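Local coordinates for protein phosphoacetylglucosamine mutase (Aspergillus lentulus, PDB 5OAW) that interconverts the 6-phosphate and 1-phosphate of N-acetylglucosamine, a magnesium-dependent phosphomutase reaction on the way to UDP-N-acetylglucosamine, at residues Lys200-Gly205 with Gln415-Leu420; Val206-Ser211 with Ile438-Gly443; Ala324-Lys329 with Arg409-Leu414; Arg372-Val377 with Ser390-Lys395. All coordinates share one frame; numbering follows the deposited sequence.

Interaction 1 (Lys200-Gly205 with Gln415-Leu420)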
loop_
_atom_site.group_PDB
_atom_site.type_symbol
_atom_site.label_atom_id
_atom_site.label_comp_id
_atom_site.label_asym_id
_atom_site.label_seq_id
_atom_site.Cartn_x
_atom_site.Cartn_y
_atom_site.Cartn_z
ATOM N N LYS A 200 3.357 -16.950 -15.481
ATOM C CA LYS A 200 3.560 -17.791 -16.666
ATOM C C LYS A 200 2.417 -17.602 -17.690
ATOM O O LYS A 200 2.682 -17.368 -18.879
ATOM C CB LYS A 200 3.740 -19.273 -16.308
ATOM C CG LYS A 200 4.477 -20.037 -17.402
ATOM C CD LYS A 200 4.664 -21.525 -17.132
ATOM C CE LYS A 200 5.760 -22.064 -18.052
ATOM N NZ LYS A 200 5.725 -23.539 -18.230
ATOM N N ARG A 201 1.170 -17.688 -17.212
ATOM C CA ARG A 201 -0.014 -17.479 -18.048
ATOM C C ARG A 201 -0.034 -16.077 -18.654
ATOM O O ARG A 201 -0.132 -15.937 -19.870
ATOM C CB ARG A 201 -1.316 -17.728 -17.278
ATOM C CG ARG A 201 -1.479 -19.120 -16.695
ATOM C CD ARG A 201 -2.945 -19.516 -16.512
ATOM N NE ARG A 201 -3.796 -18.548 -15.791
ATOM C CZ ARG A 201 -3.821 -18.335 -14.463
ATOM N NH1 ARG A 201 -3.014 -18.988 -13.618
ATOM N NH2 ARG A 201 -4.669 -17.436 -13.968
ATOM N N VAL A 202 0.100 -15.048 -17.818
ATOM C CA VAL A 202 0.037 -13.661 -18.299
ATOM C C VAL A 202 1.114 -13.359 -19.361
ATOM O O VAL A 202 0.891 -12.547 -20.260
ATOM C CB VAL A 202 -0.021 -12.625 -17.137
ATOM C CG1 VAL A 202 1.340 -12.389 -16.500
ATOM C CG2 VAL A 202 -0.593 -11.305 -17.627
ATOM N N MET A 203 2.231 -14.079 -19.283
ATOM C CA MET A 203 3.375 -13.871 -20.170
ATOM C C MET A 203 3.380 -14.706 -21.453
ATOM O O MET A 203 4.304 -14.570 -22.264
ATOM C CB MET A 203 4.677 -14.133 -19.413
ATOM C CG MET A 203 5.066 -13.055 -18.421
ATOM S SD MET A 203 5.353 -11.440 -19.144
ATOM C CE MET A 203 6.850 -11.695 -20.103
ATOM N N ARG A 204 2.382 -15.575 -21.633
ATOM C CA ARG A 204 2.320 -16.461 -22.809
ATOM C C ARG A 204 2.553 -15.707 -24.137
ATOM O O ARG A 204 1.840 -14.743 -24.445
ATOM C CB ARG A 204 1.003 -17.257 -22.807
ATOM C CG ARG A 204 0.524 -17.773 -24.160
ATOM C CD ARG A 204 -0.394 -18.979 -24.020
ATOM N NE ARG A 204 0.368 -20.230 -24.033
ATOM C CZ ARG A 204 0.776 -20.862 -25.133
ATOM N NH1 ARG A 204 0.507 -20.377 -26.342
ATOM N NH2 ARG A 204 1.464 -21.990 -25.022
ATOM N N GLY A 205 3.581 -16.132 -24.878
ATOM C CA GLY A 205 3.876 -15.609 -26.218
ATOM C C GLY A 205 4.543 -14.247 -26.266
ATOM O O GLY A 205 4.570 -13.586 -27.309
ATOM N N GLN A 415 -7.792 -13.101 -17.128
ATOM C CA GLN A 415 -7.994 -14.113 -16.083
ATOM C C GLN A 415 -6.705 -14.275 -15.249
ATOM O O GLN A 415 -6.746 -14.193 -14.017
ATOM C CB GLN A 415 -8.484 -15.442 -16.711
ATOM C CG GLN A 415 -8.626 -16.660 -15.785
ATOM C CD GLN A 415 -9.724 -16.528 -14.737
ATOM O OE1 GLN A 415 -10.910 -16.369 -15.058
ATOM N NE2 GLN A 415 -9.331 -16.607 -13.469
ATOM N N ALA A 416 -5.577 -14.459 -15.941
ATOM C CA ALA A 416 -4.255 -14.516 -15.329
ATOM C C ALA A 416 -3.952 -13.333 -14.410
ATOM O O ALA A 416 -3.411 -13.515 -13.316
ATOM C CB ALA A 416 -3.192 -14.630 -16.405
ATOM N N LEU A 417 -4.334 -12.135 -14.850
ATOM C CA LEU A 417 -4.053 -10.907 -14.124
ATOM C C LEU A 417 -4.769 -10.870 -12.811
ATOM O O LEU A 417 -4.226 -10.343 -11.844
ATOM C CB LEU A 417 -4.398 -9.671 -14.950
ATOM C CG LEU A 417 -3.375 -9.232 -15.998
ATOM C CD1 LEU A 417 -3.971 -8.135 -16.854
ATOM C CD2 LEU A 417 -2.106 -8.738 -15.337
ATOM N N THR A 418 -5.969 -11.441 -12.766
ATOM C CA THR A 418 -6.733 -11.508 -11.518
ATOM C C THR A 418 -5.987 -12.349 -10.470
ATOM O O THR A 418 -6.075 -12.071 -9.283
ATOM C CB THR A 418 -8.190 -12.014 -11.693
ATOM O OG1 THR A 418 -8.200 -13.400 -12.065
ATOM C CG2 THR A 418 -8.929 -11.202 -12.752
ATOM N N ASP A 419 -5.229 -13.340 -10.925
ATOM C CA ASP A 419 -4.431 -14.166 -10.023
ATOM C C ASP A 419 -3.083 -13.526 -9.681
ATOM O O ASP A 419 -2.610 -13.668 -8.554
ATOM C CB ASP A 419 -4.273 -15.587 -10.572
ATOM C CG ASP A 419 -5.599 -16.316 -10.673
ATOM O OD1 ASP A 419 -6.483 -16.097 -9.811
ATOM O OD2 ASP A 419 -5.763 -17.120 -11.611
ATOM N N LEU A 420 -2.504 -12.799 -10.640
ATOM C CA LEU A 420 -1.239 -12.079 -10.454
ATOM C C LEU A 420 -1.335 -10.870 -9.531
ATOM O O LEU A 420 -0.419 -10.606 -8.755
ATOM C CB LEU A 420 -0.645 -11.646 -11.807
ATOM C CG LEU A 420 0.805 -11.127 -11.726
ATOM C CD1 LEU A 420 1.813 -12.257 -11.536
ATOM C CD2 LEU A 420 1.172 -10.265 -12.927
#
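At the edge of the Arg201 guanidinium lies the carboxylate of Asp419, with Gln415 O also near the guanidinium plane, while Ala416 CA approaches it obliquely. The two residues join helix 188-202 to helix 408-420, a helix-helix contact between domains II and III of the phosphohexomutase fold. Arg201 NH2 donates to Asp419 OD2 at 2.6 Å, forming a salt bridge. The bond is bent, with an N-H...O angle of 144°, and OD2 receives it on its anti side, slightly out of the carboxylate plane; the two planes stand 70° apart. A bend at chi3 (-51°) turns the end of the arginine chain along Ala416, placing Arg201 NH2 3.2 Å from Ala416 CA.

Next to the salt bridge, the small Ala416 is consistent with the close approach of the helices: Ala416 CB lies 3.7 Å from Arg201 CB and 3.8 Å from Val202 CB. Val202 then divides its branches between two leucines, crossing each at about a right angle. Helix 428-441 adds Ala437 against Val202 and Leu434 against Leu417, extending the apolar layer. Val202 CG2 touches Leu417 CD2 at 3.8 Å, whereas Val202 CG1 reaches Leu420 CD2 at 4.2 Å.

Interaction 2 (Val206-Ser211 with Ile438-Gly443)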
loop_
_atom_site.group_PDB
_atom_site.type_symbol
_atom_site.label_atom_id
_atom_site.label_comp_id
_atom_site.label_asym_id
_atom_site.label_seq_id
_atom_site.Cartn_x
_atom_site.Cartn_y
_atom_site.Cartn_z
ATOM N N VAL A 206 5.108 -13.834 -25.137
ATOM C CA VAL A 206 5.663 -12.490 -24.981
ATOM C C VAL A 206 6.950 -12.582 -24.153
ATOM O O VAL A 206 7.135 -13.559 -23.428
ATOM C CB VAL A 206 4.546 -11.535 -24.463
ATOM C CG1 VAL A 206 4.875 -10.855 -23.146
ATOM C CG2 VAL A 206 4.133 -10.553 -25.556
ATOM N N LYS A 207 7.841 -11.598 -24.292
ATOM C CA LYS A 207 9.176 -11.667 -23.682
ATOM C C LYS A 207 9.646 -10.338 -23.071
ATOM O O LYS A 207 9.591 -9.294 -23.733
ATOM C CB LYS A 207 10.191 -12.129 -24.734
ATOM C CG LYS A 207 11.232 -13.117 -24.240
ATOM C CD LYS A 207 10.979 -14.524 -24.769
ATOM C CE LYS A 207 12.250 -15.364 -24.670
ATOM N NZ LYS A 207 12.126 -16.723 -25.271
ATOM N N VAL A 208 10.108 -10.384 -21.814
ATOM C CA VAL A 208 10.759 -9.233 -21.150
ATOM C C VAL A 208 12.078 -8.971 -21.871
ATOM O O VAL A 208 12.734 -9.904 -22.303
ATOM C CB VAL A 208 11.040 -9.503 -19.646
ATOM C CG1 VAL A 208 11.791 -8.358 -19.002
ATOM C CG2 VAL A 208 9.753 -9.733 -18.871
ATOM N N LYS A 209 12.450 -7.704 -22.014
ATOM C CA LYS A 209 13.726 -7.343 -22.607
ATOM C C LYS A 209 14.547 -6.481 -21.665
ATOM O O LYS A 209 14.074 -5.452 -21.171
ATOM C CB LYS A 209 13.520 -6.655 -23.959
ATOM C CG LYS A 209 13.179 -7.626 -25.081
ATOM C CD LYS A 209 13.005 -6.901 -26.406
ATOM C CE LYS A 209 12.772 -7.869 -27.558
ATOM N NZ LYS A 209 12.626 -7.133 -28.846
ATOM N N GLY A 210 15.779 -6.915 -21.413
ATOM C CA GLY A 210 16.703 -6.194 -20.538
ATOM C C GLY A 210 16.522 -6.565 -19.082
ATOM O O GLY A 210 15.496 -7.111 -18.691
ATOM N N SER A 211 17.522 -6.259 -18.272
ATOM C CA SER A 211 17.484 -6.609 -16.861
ATOM C C SER A 211 16.645 -5.626 -16.052
ATOM O O SER A 211 16.431 -4.491 -16.474
ATOM C CB SER A 211 18.901 -6.657 -16.314
ATOM O OG SER A 211 19.495 -5.379 -16.363
ATOM N N ILE A 438 3.453 -5.852 -18.541
ATOM C CA ILE A 438 2.873 -4.801 -19.373
ATOM C C ILE A 438 3.885 -4.306 -20.416
ATOM O O ILE A 438 3.554 -4.224 -21.613
ATOM C CB ILE A 438 2.297 -3.628 -18.541
ATOM C CG1 ILE A 438 1.112 -4.092 -17.694
ATOM C CG2 ILE A 438 1.823 -2.506 -19.459
ATOM C CD1 ILE A 438 0.796 -3.169 -16.544
ATOM N N LEU A 439 5.104 -4.001 -19.956
ATOM C CA LEU A 439 6.161 -3.482 -20.815
ATOM C C LEU A 439 6.669 -4.525 -21.790
ATOM O O LEU A 439 7.346 -4.188 -22.767
ATOM C CB LEU A 439 7.322 -2.980 -19.985
ATOM C CG LEU A 439 7.114 -1.834 -18.993
ATOM C CD1 LEU A 439 8.390 -1.672 -18.182
ATOM C CD2 LEU A 439 6.721 -0.525 -19.686
ATOM N N ALA A 440 6.358 -5.790 -21.504
ATOM C CA ALA A 440 6.680 -6.906 -22.376
ATOM C C ALA A 440 5.626 -7.009 -23.457
ATOM O O ALA A 440 5.952 -7.174 -24.631
ATOM C CB ALA A 440 6.753 -8.196 -21.580
ATOM N N HIS A 441 4.363 -6.913 -23.047
ATOM C CA HIS A 441 3.245 -6.942 -23.960
ATOM C C HIS A 441 3.254 -5.728 -24.885
ATOM O O HIS A 441 3.057 -5.874 -26.088
ATOM C CB HIS A 441 1.936 -7.012 -23.188
ATOM C CG HIS A 441 1.511 -8.404 -22.834
ATOM N ND1 HIS A 441 1.981 -9.063 -21.717
ATOM C CD2 HIS A 441 0.660 -9.261 -23.445
ATOM C CE1 HIS A 441 1.444 -10.267 -21.661
ATOM N NE2 HIS A 441 0.636 -10.413 -22.694
ATOM N N LYS A 442 3.510 -4.545 -24.327
ATOM C CA LYS A 442 3.509 -3.296 -25.102
ATOM C C LYS A 442 4.758 -3.100 -25.953
ATOM O O LYS A 442 4.765 -2.251 -26.845
ATOM C CB LYS A 442 3.341 -2.082 -24.183
ATOM C CG LYS A 442 1.919 -1.827 -23.721
ATOM C CD LYS A 442 1.865 -0.527 -22.937
ATOM C CE LYS A 442 0.521 -0.292 -22.265
ATOM N NZ LYS A 442 -0.634 -0.199 -23.207
ATOM N N GLY A 443 5.805 -3.871 -25.661
ATOM C CA GLY A 443 7.111 -3.721 -26.301
ATOM C C GLY A 443 7.806 -2.413 -25.959
ATOM O O GLY A 443 8.597 -1.914 -26.756
HETATM O O HOH W 1 10.314 -5.081 -21.789
#
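The C-terminal end of helix 428-441 packs against the loop that leads from helix 188-202 into strand 211-215, with Val206 set against Ala440 and His441. One branch of the valine does most of the touching. Val206 CG1 lies 3.6 Å from Ala440 CB and also sits over a face of the His441 imidazole, 3.9 Å from the ring centroid and 23° off the ring normal. This is a CH-pi contact, shifted toward the rim of the ring, where His441 ND1 is 3.7 Å from Val206 CG1. Val206 CG2 lies 3.9 Å from Ala440 O.

His441 points its CB away from the loop, yet chi1 of -87° keeps CG beside the backbone N and brings the ring back to Val206. Its ND1 is hydrogen-bonded to Ala437 O, one turn earlier in the same helix, which helps fix the ring's rotation. The contact joins domain II to domain III of the phosphohexomutase fold at the surface, and Phe316 of helix 306-323 meets the histidine ring from within domain III. Farther along the loop, the backbone passes Ala440: Lys207 O is 3.7 Å from Ala440 CB. Val208 CG2 approaches the same methyl more loosely, at 4.3 Å from Ala440 CB. Beyond it a water makes weak bonds to both sides, accepting from Lys209 N and donating to Leu439 O.

Interaction 3 (Ala324-Lys329 with Arg409-Leu414)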
loop_
_atom_site.group_PDB
_atom_site.type_symbol
_atom_site.label_atom_id
_atom_site.label_comp_id
_atom_site.label_asym_id
_atom_site.label_seq_id
_atom_site.Cartn_x
_atom_site.Cartn_y
_atom_site.Cartn_z
ATOM N N ALA A 324 -10.704 -8.196 -25.586
ATOM C CA ALA A 324 -11.499 -9.279 -24.995
ATOM C C ALA A 324 -13.009 -9.099 -25.207
ATOM O O ALA A 324 -13.797 -9.971 -24.831
ATOM C CB ALA A 324 -11.188 -9.437 -23.512
ATOM N N GLY A 325 -13.400 -7.967 -25.793
ATOM C CA GLY A 325 -14.803 -7.656 -26.088
ATOM C C GLY A 325 -15.671 -7.414 -24.870
ATOM O O GLY A 325 -16.885 -7.528 -24.957
ATOM N N ILE A 326 -15.060 -7.080 -23.736
ATOM C CA ILE A 326 -15.806 -6.869 -22.477
ATOM C C ILE A 326 -15.714 -5.435 -21.911
ATOM O O ILE A 326 -16.215 -5.158 -20.801
ATOM C CB ILE A 326 -15.459 -7.936 -21.398
ATOM C CG1 ILE A 326 -13.963 -7.903 -21.022
ATOM C CG2 ILE A 326 -15.911 -9.328 -21.860
ATOM C CD1 ILE A 326 -13.595 -8.820 -19.879
ATOM N N ALA A 327 -15.111 -4.531 -22.693
ATOM C CA ALA A 327 -14.939 -3.114 -22.308
ATOM C C ALA A 327 -16.266 -2.433 -21.968
ATOM O O ALA A 327 -16.329 -1.633 -21.042
ATOM C CB ALA A 327 -14.187 -2.334 -23.389
ATOM N N GLN A 328 -17.320 -2.784 -22.707
ATOM C CA GLN A 328 -18.649 -2.205 -22.494
ATOM C C GLN A 328 -19.396 -2.808 -21.292
ATOM O O GLN A 328 -20.062 -2.091 -20.546
ATOM C CB GLN A 328 -19.491 -2.274 -23.779
ATOM C CG GLN A 328 -18.816 -1.729 -25.043
ATOM C CD GLN A 328 -18.316 -0.291 -24.909
ATOM O OE1 GLN A 328 -19.039 0.608 -24.452
ATOM N NE2 GLN A 328 -17.069 -0.069 -25.317
ATOM N N LYS A 329 -19.281 -4.122 -21.105
ATOM C CA LYS A 329 -19.951 -4.825 -19.999
ATOM C C LYS A 329 -19.444 -4.421 -18.597
ATOM O O LYS A 329 -20.196 -4.451 -17.608
ATOM C CB LYS A 329 -19.807 -6.336 -20.180
ATOM C CG LYS A 329 -21.073 -7.078 -20.567
ATOM C CD LYS A 329 -20.969 -8.554 -20.216
ATOM C CE LYS A 329 -20.234 -9.354 -21.292
ATOM N NZ LYS A 329 -21.091 -9.715 -22.463
ATOM N N ARG A 409 -7.181 -15.000 -26.405
ATOM C CA ARG A 409 -5.863 -14.619 -25.891
ATOM C C ARG A 409 -5.960 -13.541 -24.799
ATOM O O ARG A 409 -5.290 -13.636 -23.763
ATOM C CB ARG A 409 -5.005 -14.113 -27.047
ATOM C CG ARG A 409 -3.577 -14.627 -27.052
ATOM C CD ARG A 409 -2.863 -14.278 -28.352
ATOM N NE ARG A 409 -3.615 -14.679 -29.547
ATOM C CZ ARG A 409 -3.615 -15.899 -30.090
ATOM N NH1 ARG A 409 -2.905 -16.892 -29.560
ATOM N NH2 ARG A 409 -4.338 -16.134 -31.177
ATOM N N SER A 410 -6.825 -12.548 -25.041
ATOM C CA SER A 410 -7.019 -11.400 -24.161
ATOM C C SER A 410 -7.723 -11.766 -22.862
ATOM O O SER A 410 -7.299 -11.324 -21.782
ATOM C CB SER A 410 -7.776 -10.295 -24.894
ATOM O OG SER A 410 -6.953 -9.728 -25.890
ATOM N N LEU A 411 -8.791 -12.566 -22.974
ATOM C CA LEU A 411 -9.476 -13.141 -21.812
ATOM C C LEU A 411 -8.533 -14.003 -20.955
ATOM O O LEU A 411 -8.589 -13.963 -19.720
ATOM C CB LEU A 411 -10.669 -13.982 -22.256
ATOM C CG LEU A 411 -11.918 -13.311 -22.804
ATOM C CD1 LEU A 411 -12.820 -14.379 -23.406
ATOM C CD2 LEU A 411 -12.658 -12.537 -21.729
ATOM N N GLU A 412 -7.682 -14.778 -21.637
ATOM C CA GLU A 412 -6.649 -15.620 -21.020
ATOM C C GLU A 412 -5.732 -14.720 -20.195
ATOM O O GLU A 412 -5.539 -14.950 -18.998
ATOM C CB GLU A 412 -5.889 -16.409 -22.112
ATOM C CG GLU A 412 -4.494 -16.939 -21.765
ATOM C CD GLU A 412 -4.492 -18.341 -21.170
ATOM O OE1 GLU A 412 -5.297 -19.188 -21.623
ATOM O OE2 GLU A 412 -3.667 -18.603 -20.255
ATOM N N CYS A 413 -5.231 -13.670 -20.846
ATOM C CA CYS A 413 -4.352 -12.686 -20.232
ATOM C C CYS A 413 -4.987 -11.995 -19.026
ATOM O O CYS A 413 -4.312 -11.754 -18.023
ATOM C CB CYS A 413 -3.927 -11.660 -21.268
ATOM S SG CYS A 413 -2.547 -10.626 -20.746
ATOM N N LEU A 414 -6.290 -11.736 -19.116
ATOM C CA LEU A 414 -7.035 -11.004 -18.095
ATOM C C LEU A 414 -7.359 -11.867 -16.869
ATOM O O LEU A 414 -7.226 -11.416 -15.716
ATOM C CB LEU A 414 -8.309 -10.435 -18.731
ATOM C CG LEU A 414 -8.942 -9.078 -18.418
ATOM C CD1 LEU A 414 -7.977 -8.001 -17.956
ATOM C CD2 LEU A 414 -9.637 -8.620 -19.689
#
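Ile326 and Leu414 meet tip to tip because chi1 of 61° sets Ile326 CG1 between its backbone N and carbonyl carbon, and an extended chi2 (174°) carries CD1 on toward helix 408-420. There Ile326 CD1 comes within 4.0 Å of Leu414 CD2. Leu411, with CG beside its backbone N, turns its end toward the loop although its CB does not face it, and Leu411 CD2 lies 3.9 Å from Ala324 CB. The alanine methyl thus packs against three side chains of helix 408-420: Ser410 CB is 3.8 Å from Ala324 CB, and Leu414 CD2 is 4.2 Å from the same methyl.

Contact between the segments is apolar, and the hydroxyl of Ser410 finds its partner in Ser323 OG at the end of helix 306-323. Ile397 of helix 391-399 touches both Ile326 and Leu414, so a third helix adds to this buried cluster. Gly325, with positive phi, takes the chain out of helix 306-323; Ala324 before it and Ile326 after it both turn their side chains toward helix 408-420. The two backward bonds at this turn, together with the positive phi of Gly325, make it a Schellman motif, here ending a helix of the alpha/beta domain III.

Interaction 4 (Arg372-Val377 with Ser390-Lys395)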
loop_
_atom_site.group_PDB
_atom_site.type_symbol
_atom_site.label_atom_id
_atom_site.label_comp_id
_atom_site.label_asym_id
_atom_site.label_seq_id
_atom_site.Cartn_x
_atom_site.Cartn_y
_atom_site.Cartn_z
ATOM N N ARG A 372 -15.774 0.315 -6.315
ATOM C CA ARG A 372 -17.008 0.792 -6.919
ATOM C C ARG A 372 -16.971 0.638 -8.432
ATOM O O ARG A 372 -17.994 0.823 -9.094
ATOM C CB ARG A 372 -17.263 2.238 -6.522
ATOM C CG ARG A 372 -17.220 2.490 -5.022
ATOM C CD ARG A 372 -18.609 2.720 -4.459
ATOM N NE ARG A 372 -18.609 3.794 -3.466
ATOM C CZ ARG A 372 -18.505 5.099 -3.743
ATOM N NH1 ARG A 372 -18.375 5.531 -4.997
ATOM N NH2 ARG A 372 -18.523 5.982 -2.752
ATOM N N PHE A 373 -15.794 0.314 -8.975
ATOM C CA PHE A 373 -15.648 -0.089 -10.386
ATOM C C PHE A 373 -15.615 -1.611 -10.474
ATOM O O PHE A 373 -15.398 -2.289 -9.475
ATOM C CB PHE A 373 -14.378 0.501 -11.032
ATOM C CG PHE A 373 -14.423 1.992 -11.219
ATOM C CD1 PHE A 373 -13.894 2.847 -10.244
ATOM C CD2 PHE A 373 -15.006 2.552 -12.368
ATOM C CE1 PHE A 373 -13.947 4.231 -10.416
ATOM C CE2 PHE A 373 -15.066 3.932 -12.538
ATOM C CZ PHE A 373 -14.531 4.769 -11.566
ATOM N N ASP A 374 -15.851 -2.149 -11.666
ATOM C CA ASP A 374 -15.636 -3.574 -11.887
ATOM C C ASP A 374 -14.134 -3.862 -11.921
ATOM O O ASP A 374 -13.669 -4.858 -11.379
ATOM C CB ASP A 374 -16.351 -4.054 -13.154
ATOM C CG ASP A 374 -17.879 -4.048 -13.008
ATOM O OD1 ASP A 374 -18.544 -3.549 -13.940
ATOM O OD2 ASP A 374 -18.417 -4.535 -11.976
ATOM N N VAL A 375 -13.394 -2.961 -12.553
ATOM C CA VAL A 375 -11.950 -2.983 -12.549
ATOM C C VAL A 375 -11.485 -1.598 -12.106
ATOM O O VAL A 375 -11.564 -0.634 -12.867
ATOM C CB VAL A 375 -11.374 -3.356 -13.928
ATOM C CG1 VAL A 375 -9.875 -3.485 -13.833
ATOM C CG2 VAL A 375 -11.970 -4.666 -14.451
ATOM N N GLY A 376 -11.031 -1.511 -10.858
ATOM C CA GLY A 376 -10.522 -0.261 -10.286
ATOM C C GLY A 376 -9.021 -0.232 -10.044
ATOM O O GLY A 376 -8.510 -0.920 -9.156
ATOM N N VAL A 377 -8.325 0.575 -10.840
ATOM C CA VAL A 377 -6.898 0.826 -10.677
ATOM C C VAL A 377 -6.746 1.961 -9.646
ATOM O O VAL A 377 -7.308 3.030 -9.839
ATOM C CB VAL A 377 -6.250 1.211 -12.033
ATOM C CG1 VAL A 377 -4.751 1.455 -11.882
ATOM C CG2 VAL A 377 -6.529 0.150 -13.101
ATOM N N SER A 390 -14.011 -6.874 -9.257
ATOM C CA SER A 390 -15.271 -7.118 -8.577
ATOM C C SER A 390 -15.770 -8.522 -8.901
ATOM O O SER A 390 -15.358 -9.119 -9.902
ATOM C CB SER A 390 -16.308 -6.053 -8.953
ATOM O OG SER A 390 -16.915 -6.328 -10.198
ATOM N N GLU A 391 -16.638 -9.040 -8.032
ATOM C CA GLU A 391 -17.375 -10.290 -8.253
ATOM C C GLU A 391 -17.898 -10.350 -9.686
ATOM O O GLU A 391 -17.629 -11.316 -10.424
ATOM C CB GLU A 391 -18.537 -10.380 -7.261
ATOM C CG GLU A 391 -19.035 -11.798 -7.003
ATOM C CD GLU A 391 -20.217 -11.862 -6.040
ATOM O OE1 GLU A 391 -20.509 -12.976 -5.552
ATOM O OE2 GLU A 391 -20.860 -10.818 -5.771
ATOM N N ASN A 392 -18.596 -9.284 -10.079
ATOM C CA ASN A 392 -19.055 -9.119 -11.449
ATOM C C ASN A 392 -17.946 -9.177 -12.505
ATOM O O ASN A 392 -18.148 -9.769 -13.562
ATOM C CB ASN A 392 -19.893 -7.845 -11.614
ATOM C CG ASN A 392 -20.439 -7.706 -13.018
ATOM O OD1 ASN A 392 -20.998 -8.658 -13.571
ATOM N ND2 ASN A 392 -20.245 -6.544 -13.620
ATOM N N ALA A 393 -16.786 -8.576 -12.228
ATOM C CA ALA A 393 -15.672 -8.582 -13.188
ATOM C C ALA A 393 -15.132 -9.994 -13.414
ATOM O O ALA A 393 -14.837 -10.379 -14.543
ATOM C CB ALA A 393 -14.557 -7.641 -12.745
ATOM N N LEU A 394 -15.022 -10.749 -12.324
ATOM C CA LEU A 394 -14.476 -12.104 -12.347
ATOM C C LEU A 394 -15.361 -13.059 -13.139
ATOM O O LEU A 394 -14.853 -13.871 -13.915
ATOM C CB LEU A 394 -14.225 -12.628 -10.919
ATOM C CG LEU A 394 -13.300 -11.826 -9.977
ATOM C CD1 LEU A 394 -13.292 -12.416 -8.575
ATOM C CD2 LEU A 394 -11.879 -11.721 -10.511
ATOM N N LYS A 395 -16.675 -12.940 -12.953
ATOM C CA LYS A 395 -17.631 -13.775 -13.674
ATOM C C LYS A 395 -17.538 -13.533 -15.182
ATOM O O LYS A 395 -17.345 -14.491 -15.935
ATOM C CB LYS A 395 -19.060 -13.585 -13.149
ATOM C CG LYS A 395 -19.407 -14.445 -11.932
ATOM C CD LYS A 395 -20.690 -14.003 -11.227
ATOM C CE LYS A 395 -21.927 -14.070 -12.126
ATOM N NZ LYS A 395 -23.200 -13.711 -11.432
#
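Asp374 and Asn392 meet obliquely, carboxylate and amide planes 66° apart, while Ser390 comes to the same carboxylate oxygen from another direction. Asn392 ND2 donates to Asp374 OD2 at 3.2 Å along a nearly straight path (166°). The carboxylate oxygen lies close to the amide plane, but the donor stands well above the carboxylate plane. Ser390 OG instead gives its proton to the anti lone pair of Asp374 OD2 at 2.9 Å. Two donors therefore grip one oxygen and restrict the turning of the carboxylate, which probably favours its charged form.

The serine hydroxyl has a second task. A chi1 of 81° puts Ser390 OG between its backbone N and carbonyl carbon, where it accepts from Ala393 N at 3.0 Å as the N-cap of helix 391-399. Asp374 thus helps position the capping hydroxyl. The backbones are tied as well: Ser390 N donates to Asp374 O at 2.9 Å. That carbonyl oxygen is also close to the methyl of Ala393, with Asp374 O 3.2 Å from Ala393 CB. One residue on, Val375 CG2 makes a looser apolar contact with Ala393 CB at 4.3 Å.

Asp374 OD1 accepts from Lys331 N, just before strand 332-336. The contact lies where strand 375-379, between strands 332-336 and 385-389 in the sheet, begins beside the start of helix 391-399.

In the fold
Interactions 1 and 2 join domain II to domain III, whereas interactions 3 and 4 lie within domain III. Helix 408-420 serves both interaction 1 and interaction 3, and Val202 touches Cys413 where they meet. Chemistry follows place: interaction 3 is buried and apolar, interaction 1 has a salt bridge at the edge of an apolar layer, and interaction 2, at the surface, relies on a valine methyl over a histidine ring, methyl contacts to Ala440 and a weak water bridge. Interaction 4, partly buried where an inner strand begins, is the most polar, built from hydrogen bonds around a helix N-cap. Leu394 connects it to interaction 1 through Thr418, while interactions 2 and 4 do not touch.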